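Local coordinates for uncharacterized protein (Legionella longbeachae NSW150, PDB 4JZA) that probably acts as a phosphoinositide phosphatase that removes the 3-phosphate of phosphatidylinositol 3-phosphate, perhaps altering host lipid metabolism, at residues H354-L359 with M567-E572; L149-G154 with D158-V163. All blocks are in the same frame, centred on the assembly; numbering follows the deposited sequence.

Contact 1: residues H354-L359 with M567-E572; sequences HSLLGL and MILYKE
Leu-356 of the strand 354-359 sets a single methyl against two consecutive residues of the helix 567-572, Ile-568 and Leu-569, and this apolar meeting makes up the whole contact. CA of Leu-356 lies 8.7 Å from CA of Ile-568, a gap that the two side chains fill by sliding past each other in opposite directions. The tip methyl CD2 of Leu-356 reaches the CG2 methyl of Ile-568 at 3.8 Å and its CB at 4.0 Å, so it rests against the root of the beta-branched side chain and not against its longer arm. The torsion of Ile-568 explains this: with chi1 at -68°, CG2 is directed at the strand while CG1 runs off beside the backbone N. Leu-569, one residue on, leaves the helix less directly toward the strand, but its end bends closer and brings its CD2 within 4.2 Å of CD2 of Leu-356. The leucine tip is thereby touched by two neighbouring residues on the helix surface, all three side chains being buried. Polar groups have no share in this meeting. The helix 556-574 lies over the face of the sheet to which Leu-356 belongs, where Leu-569 also packs on Val-160 of strand 159-166 and on Leu-368 of strand 365-374, the two strands flanking 352-359. Elsewhere on the helix, Ile-568 also touches Leu-537 of helix 524-542, and Tyr-570 meets Phe-592 and Leu-595 of helix 587-602.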
loop_
_atom_site.group_PDB
_atom_site.type_symbol
_atom_site.label_atom_id
_atom_site.label_comp_id
_atom_site.label_asym_id
_atom_site.label_seq_id
_atom_site.Cartn_x
_atom_site.Cartn_y
_atom_site.Cartn_z
ATOM N N HIS A 354 -21.811 4.583 -4.730
ATOM C CA HIS A 354 -22.622 3.776 -3.826
ATOM C C HIS A 354 -24.047 4.181 -4.007
ATOM O O HIS A 354 -24.350 5.377 -3.988
ATOM C CB HIS A 354 -22.234 3.969 -2.322
ATOM C CG HIS A 354 -23.023 3.094 -1.403
ATOM N ND1 HIS A 354 -24.099 3.560 -0.684
ATOM C CD2 HIS A 354 -22.955 1.763 -1.160
ATOM C CE1 HIS A 354 -24.657 2.558 -0.032
ATOM N NE2 HIS A 354 -23.975 1.454 -0.292
ATOM N N SER A 355 -24.922 3.194 -4.151
ATOM C CA SER A 355 -26.349 3.458 -4.245
ATOM C C SER A 355 -27.097 2.359 -3.507
ATOM O O SER A 355 -26.529 1.340 -3.141
ATOM C CB SER A 355 -26.810 3.602 -5.725
ATOM O OG SER A 355 -26.613 2.405 -6.425
ATOM N N LEU A 356 -28.382 2.597 -3.312
ATOM C CA LEU A 356 -29.279 1.731 -2.568
ATOM C C LEU A 356 -30.530 1.411 -3.414
ATOM O O LEU A 356 -31.225 2.329 -3.882
ATOM C CB LEU A 356 -29.661 2.468 -1.285
ATOM C CG LEU A 356 -30.316 1.638 -0.182
ATOM C CD1 LEU A 356 -29.469 0.463 0.346
ATOM C CD2 LEU A 356 -30.634 2.614 0.921
ATOM N N LEU A 357 -30.781 0.133 -3.661
ATOM C CA LEU A 357 -31.927 -0.265 -4.475
ATOM C C LEU A 357 -32.915 -1.193 -3.746
ATOM O O LEU A 357 -32.528 -2.133 -3.054
ATOM C CB LEU A 357 -31.486 -0.999 -5.719
ATOM C CG LEU A 357 -30.439 -0.335 -6.588
ATOM C CD1 LEU A 357 -30.232 -1.217 -7.804
ATOM C CD2 LEU A 357 -30.780 1.087 -7.015
ATOM N N GLY A 358 -34.204 -0.947 -3.936
ATOM C CA GLY A 358 -35.200 -1.910 -3.523
ATOM C C GLY A 358 -35.619 -2.774 -4.698
ATOM O O GLY A 358 -35.770 -2.260 -5.798
ATOM N N LEU A 359 -35.853 -4.058 -4.421
ATOM C CA LEU A 359 -36.244 -5.069 -5.400
ATOM C C LEU A 359 -37.486 -5.875 -4.895
ATOM O O LEU A 359 -37.508 -6.366 -3.754
ATOM C CB LEU A 359 -35.028 -5.969 -5.647
ATOM C CG LEU A 359 -35.035 -7.358 -6.284
ATOM C CD1 LEU A 359 -36.297 -7.671 -7.024
ATOM C CD2 LEU A 359 -33.884 -7.543 -7.242
HETATM N N MSE A 567 -30.972 5.109 7.403
HETATM C CA MSE A 567 -31.971 6.167 7.564
HETATM C C MSE A 567 -32.958 6.105 6.411
HETATM O O MSE A 567 -34.173 6.225 6.600
HETATM C CB MSE A 567 -31.290 7.517 7.642
HETATM C CG MSE A 567 -30.602 7.641 8.995
HETATM SE SE MSE A 567 -29.820 9.436 9.180
HETATM C CE MSE A 567 -31.524 10.415 9.347
ATOM N N ILE A 568 -32.444 5.907 5.204
ATOM C CA ILE A 568 -33.283 5.782 4.017
ATOM C C ILE A 568 -34.191 4.546 4.174
ATOM O O ILE A 568 -35.371 4.643 3.937
ATOM C CB ILE A 568 -32.416 5.762 2.726
ATOM C CG1 ILE A 568 -31.777 7.136 2.526
ATOM C CG2 ILE A 568 -33.207 5.393 1.472
ATOM C CD1 ILE A 568 -30.635 7.105 1.542
ATOM N N LEU A 569 -33.666 3.406 4.611
ATOM C CA LEU A 569 -34.516 2.243 4.805
ATOM C C LEU A 569 -35.568 2.453 5.891
ATOM O O LEU A 569 -36.698 1.956 5.782
ATOM C CB LEU A 569 -33.689 1.003 5.142
ATOM C CG LEU A 569 -32.809 0.600 3.963
ATOM C CD1 LEU A 569 -31.914 -0.546 4.357
ATOM C CD2 LEU A 569 -33.623 0.236 2.721
ATOM N N TYR A 570 -35.203 3.175 6.934
ATOM C CA TYR A 570 -36.116 3.489 8.032
ATOM C C TYR A 570 -37.297 4.366 7.516
ATOM O O TYR A 570 -38.470 4.031 7.699
ATOM C CB TYR A 570 -35.325 4.178 9.174
ATOM C CG TYR A 570 -36.105 4.443 10.427
ATOM C CD1 TYR A 570 -37.028 5.494 10.491
ATOM C CD2 TYR A 570 -35.948 3.642 11.562
ATOM C CE1 TYR A 570 -37.760 5.716 11.633
ATOM C CE2 TYR A 570 -36.706 3.869 12.707
ATOM C CZ TYR A 570 -37.607 4.900 12.727
ATOM O OH TYR A 570 -38.336 5.159 13.843
ATOM N N LYS A 571 -36.986 5.467 6.853
ATOM C CA LYS A 571 -38.022 6.313 6.292
ATOM C C LYS A 571 -38.954 5.514 5.391
ATOM O O LYS A 571 -40.165 5.700 5.399
ATOM C CB LYS A 571 -37.388 7.436 5.466
ATOM C CG LYS A 571 -38.385 8.382 4.806
ATOM C CD LYS A 571 -38.364 9.764 5.438
ATOM C CE LYS A 571 -39.687 10.487 5.217
ATOM N NZ LYS A 571 -39.997 10.456 3.771
ATOM N N GLU A 572 -38.370 4.641 4.594
ATOM C CA GLU A 572 -39.107 3.830 3.652
ATOM C C GLU A 572 -40.030 2.871 4.405
ATOM O O GLU A 572 -41.162 2.655 3.999
ATOM C CB GLU A 572 -38.124 3.081 2.725
ATOM C CG GLU A 572 -38.626 2.718 1.335
ATOM C CD GLU A 572 -38.951 3.915 0.461
ATOM O OE1 GLU A 572 -38.537 5.059 0.775
ATOM O OE2 GLU A 572 -39.616 3.692 -0.570
#

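Contact 2: residues L149-G154 with D158-V163; sequences LPMQLG and DYVLQV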
loop_
_atom_site.group_PDB
_atom_site.type_symbol
_atom_site.label_atom_id
_atom_site.label_comp_id
_atom_site.label_asym_id
_atom_site.label_seq_id
_atom_site.Cartn_x
_atom_site.Cartn_y
_atom_site.Cartn_z
ATOM N N LEU A 149 -30.072 -8.266 0.355
ATOM C CA LEU A 149 -30.613 -8.609 1.653
ATOM C C LEU A 149 -32.130 -8.659 1.581
ATOM O O LEU A 149 -32.748 -7.742 1.045
ATOM C CB LEU A 149 -30.188 -7.559 2.670
ATOM C CG LEU A 149 -30.072 -7.972 4.128
ATOM C CD1 LEU A 149 -29.325 -9.280 4.244
ATOM C CD2 LEU A 149 -29.358 -6.883 4.901
ATOM N N PRO A 150 -32.739 -9.790 2.153
ATOM C CA PRO A 150 -34.208 -9.734 2.124
ATOM C C PRO A 150 -34.773 -8.886 3.255
ATOM O O PRO A 150 -34.438 -9.091 4.409
ATOM C CB PRO A 150 -34.611 -11.184 2.319
ATOM C CG PRO A 150 -33.657 -11.654 3.333
ATOM C CD PRO A 150 -32.361 -11.142 2.802
HETATM N N MSE A 151 -35.614 -7.923 2.906
HETATM C CA MSE A 151 -36.307 -7.104 3.867
HETATM C C MSE A 151 -37.565 -6.646 3.223
HETATM O O MSE A 151 -37.532 -6.421 2.010
HETATM C CB MSE A 151 -35.489 -5.847 4.025
HETATM C CG MSE A 151 -34.413 -5.979 5.076
HETATM SE SE MSE A 151 -33.920 -4.132 5.483
HETATM C CE MSE A 151 -32.049 -4.460 5.963
ATOM N N GLN A 152 -38.643 -6.436 3.966
ATOM C CA GLN A 152 -39.842 -5.863 3.367
ATOM C C GLN A 152 -40.147 -4.521 3.993
ATOM O O GLN A 152 -40.354 -4.436 5.192
ATOM C CB GLN A 152 -41.035 -6.787 3.581
ATOM C CG GLN A 152 -40.777 -8.246 3.260
ATOM C CD GLN A 152 -42.055 -9.058 3.224
ATOM O OE1 GLN A 152 -43.107 -8.595 3.658
ATOM N NE2 GLN A 152 -41.971 -10.271 2.701
ATOM N N LEU A 153 -40.191 -3.471 3.189
ATOM C CA LEU A 153 -40.538 -2.159 3.715
ATOM C C LEU A 153 -41.814 -1.609 3.104
ATOM O O LEU A 153 -42.435 -0.695 3.636
ATOM C CB LEU A 153 -39.386 -1.188 3.484
ATOM C CG LEU A 153 -37.999 -1.823 3.454
ATOM C CD1 LEU A 153 -37.069 -0.973 2.616
ATOM C CD2 LEU A 153 -37.452 -1.992 4.859
ATOM N N GLY A 154 -42.190 -2.181 1.973
ATOM C CA GLY A 154 -43.325 -1.729 1.200
ATOM C C GLY A 154 -43.755 -2.891 0.341
ATOM O O GLY A 154 -43.054 -3.892 0.265
ATOM N N ASP A 158 -39.131 -6.143 -1.494
ATOM C CA ASP A 158 -38.978 -7.346 -0.697
ATOM C C ASP A 158 -37.505 -7.598 -0.430
ATOM O O ASP A 158 -37.139 -8.387 0.431
ATOM C CB ASP A 158 -39.573 -8.548 -1.427
ATOM C CG ASP A 158 -41.067 -8.450 -1.587
ATOM O OD1 ASP A 158 -41.785 -8.821 -0.641
ATOM O OD2 ASP A 158 -41.525 -8.007 -2.658
ATOM N N TYR A 159 -36.663 -6.936 -1.207
ATOM C CA TYR A 159 -35.229 -7.076 -1.066
ATOM C C TYR A 159 -34.560 -5.725 -1.126
ATOM O O TYR A 159 -34.978 -4.852 -1.866
ATOM C CB TYR A 159 -34.677 -7.980 -2.159
ATOM C CG TYR A 159 -35.315 -9.336 -2.186
ATOM C CD1 TYR A 159 -36.590 -9.511 -2.686
ATOM C CD2 TYR A 159 -34.649 -10.440 -1.709
ATOM C CE1 TYR A 159 -37.178 -10.755 -2.710
ATOM C CE2 TYR A 159 -35.231 -11.685 -1.729
ATOM C CZ TYR A 159 -36.494 -11.833 -2.230
ATOM O OH TYR A 159 -37.066 -13.076 -2.250
ATOM N N VAL A 160 -33.501 -5.571 -0.351
ATOM C CA VAL A 160 -32.731 -4.345 -0.349
ATOM C C VAL A 160 -31.367 -4.639 -0.943
ATOM O O VAL A 160 -30.731 -5.616 -0.588
ATOM C CB VAL A 160 -32.605 -3.760 1.069
ATOM C CG1 VAL A 160 -31.521 -2.696 1.137
ATOM C CG2 VAL A 160 -33.933 -3.170 1.500
ATOM N N LEU A 161 -30.942 -3.793 -1.870
ATOM C CA LEU A 161 -29.657 -3.957 -2.519
ATOM C C LEU A 161 -28.732 -2.822 -2.160
ATOM O O LEU A 161 -29.058 -1.665 -2.362
ATOM C CB LEU A 161 -29.833 -3.983 -4.033
ATOM C CG LEU A 161 -29.890 -5.335 -4.735
ATOM C CD1 LEU A 161 -30.715 -6.327 -3.948
ATOM C CD2 LEU A 161 -30.453 -5.182 -6.132
ATOM N N GLN A 162 -27.562 -3.165 -1.643
ATOM C CA GLN A 162 -26.482 -2.210 -1.499
ATOM C C GLN A 162 -25.599 -2.407 -2.711
ATOM O O GLN A 162 -25.251 -3.537 -3.055
ATOM C CB GLN A 162 -25.696 -2.474 -0.244
ATOM C CG GLN A 162 -26.519 -2.551 1.024
ATOM C CD GLN A 162 -25.606 -2.904 2.142
ATOM O OE1 GLN A 162 -24.655 -2.284 2.282
ATOM N NE2 GLN A 162 -25.865 -3.820 2.920
ATOM N N VAL A 163 -25.271 -1.312 -3.373
ATOM C CA VAL A 163 -24.548 -1.351 -4.627
ATOM C C VAL A 163 -23.306 -0.456 -4.638
ATOM O O VAL A 163 -23.396 0.740 -4.305
ATOM C CB VAL A 163 -25.474 -0.870 -5.729
ATOM C CG1 VAL A 163 -24.761 -0.797 -7.067
ATOM C CG2 VAL A 163 -26.629 -1.823 -5.834
#
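Val-160 and Leu-149 form an antiparallel hydrogen-bonded pair of a beta hairpin, with the peptide N of each bonded to the carbonyl O of the other: Leu-149 N to Val-160 O at 2.9 Å, and Val-160 N to Leu-149 O at 2.7 Å. A third bond, from Met-151 N to Asp-158 O at 2.9 Å, is more bent, 138° at the hydrogen, in a spot where the model is tight and its geometry uncertain. Followed outward, the side chain of Val-160 starts with CB, 4.0 Å from Leu-149 O. At chi1 165° its two methyls part: CG1, beside the carbonyl carbon, turns toward Leu-356 of strand 352-359 and Leu-569 of helix 556-574, and CG2 lies beside the backbone N, on the side of the residues leading into the turn. There CG2 meets CB of Met-151 at 4.0 Å and, with the selenomethionine chain extended past it, SE of Met-151 at 4.1 Å. The same methyl touches CD1 of Leu-153, whose side chain comes across that of the valine at about a right angle. On the other face, Pro-150 and Tyr-159 form a non-hydrogen-bonded pair, CB of the proline packing on CD2 of the tyrosine ring at 4.1 Å. Nearer the turn, the amide plane of Gln-152 is perpendicular to the carboxylate of Asp-158. That carboxylate accepts a hydrogen bond at OD2 from Glu-361 N, and Tyr-159 OH is hydrogen-bonded to OE1 of the same glutamate. Asp-158 and Tyr-159 both face Leu-359, making a classic beta bulge against strand 352-359. On the Val-160 face, helix 556-574 brings Leu-569 onto Val-160 and Leu-153, while helix 587-602 offers Leu-595 and Asp-598 to Met-151.

Overall arrangement
Contact 2 is completed early in the chain, between neighbouring strands of a hairpin, whereas contact 1 joins a strand and a helix 208 residues apart in sequence. Their centres are nevertheless only about 8 Å apart, because strands 159-166 and 352-359 run antiparallel side by side in the same mixed sheet. Leu-357 O lies 2.6 Å from Leu-161 N, a probable backbone hydrogen bond, and Leu-359 O is similarly placed to Tyr-159 N. Leu-569 of helix 556-574, part of contact 1, also packs on Val-160 and Leu-153 of contact 2. Together they show a hairpin, a later strand and a still later helix assembled into a mixed sheet with a helix packed on one face.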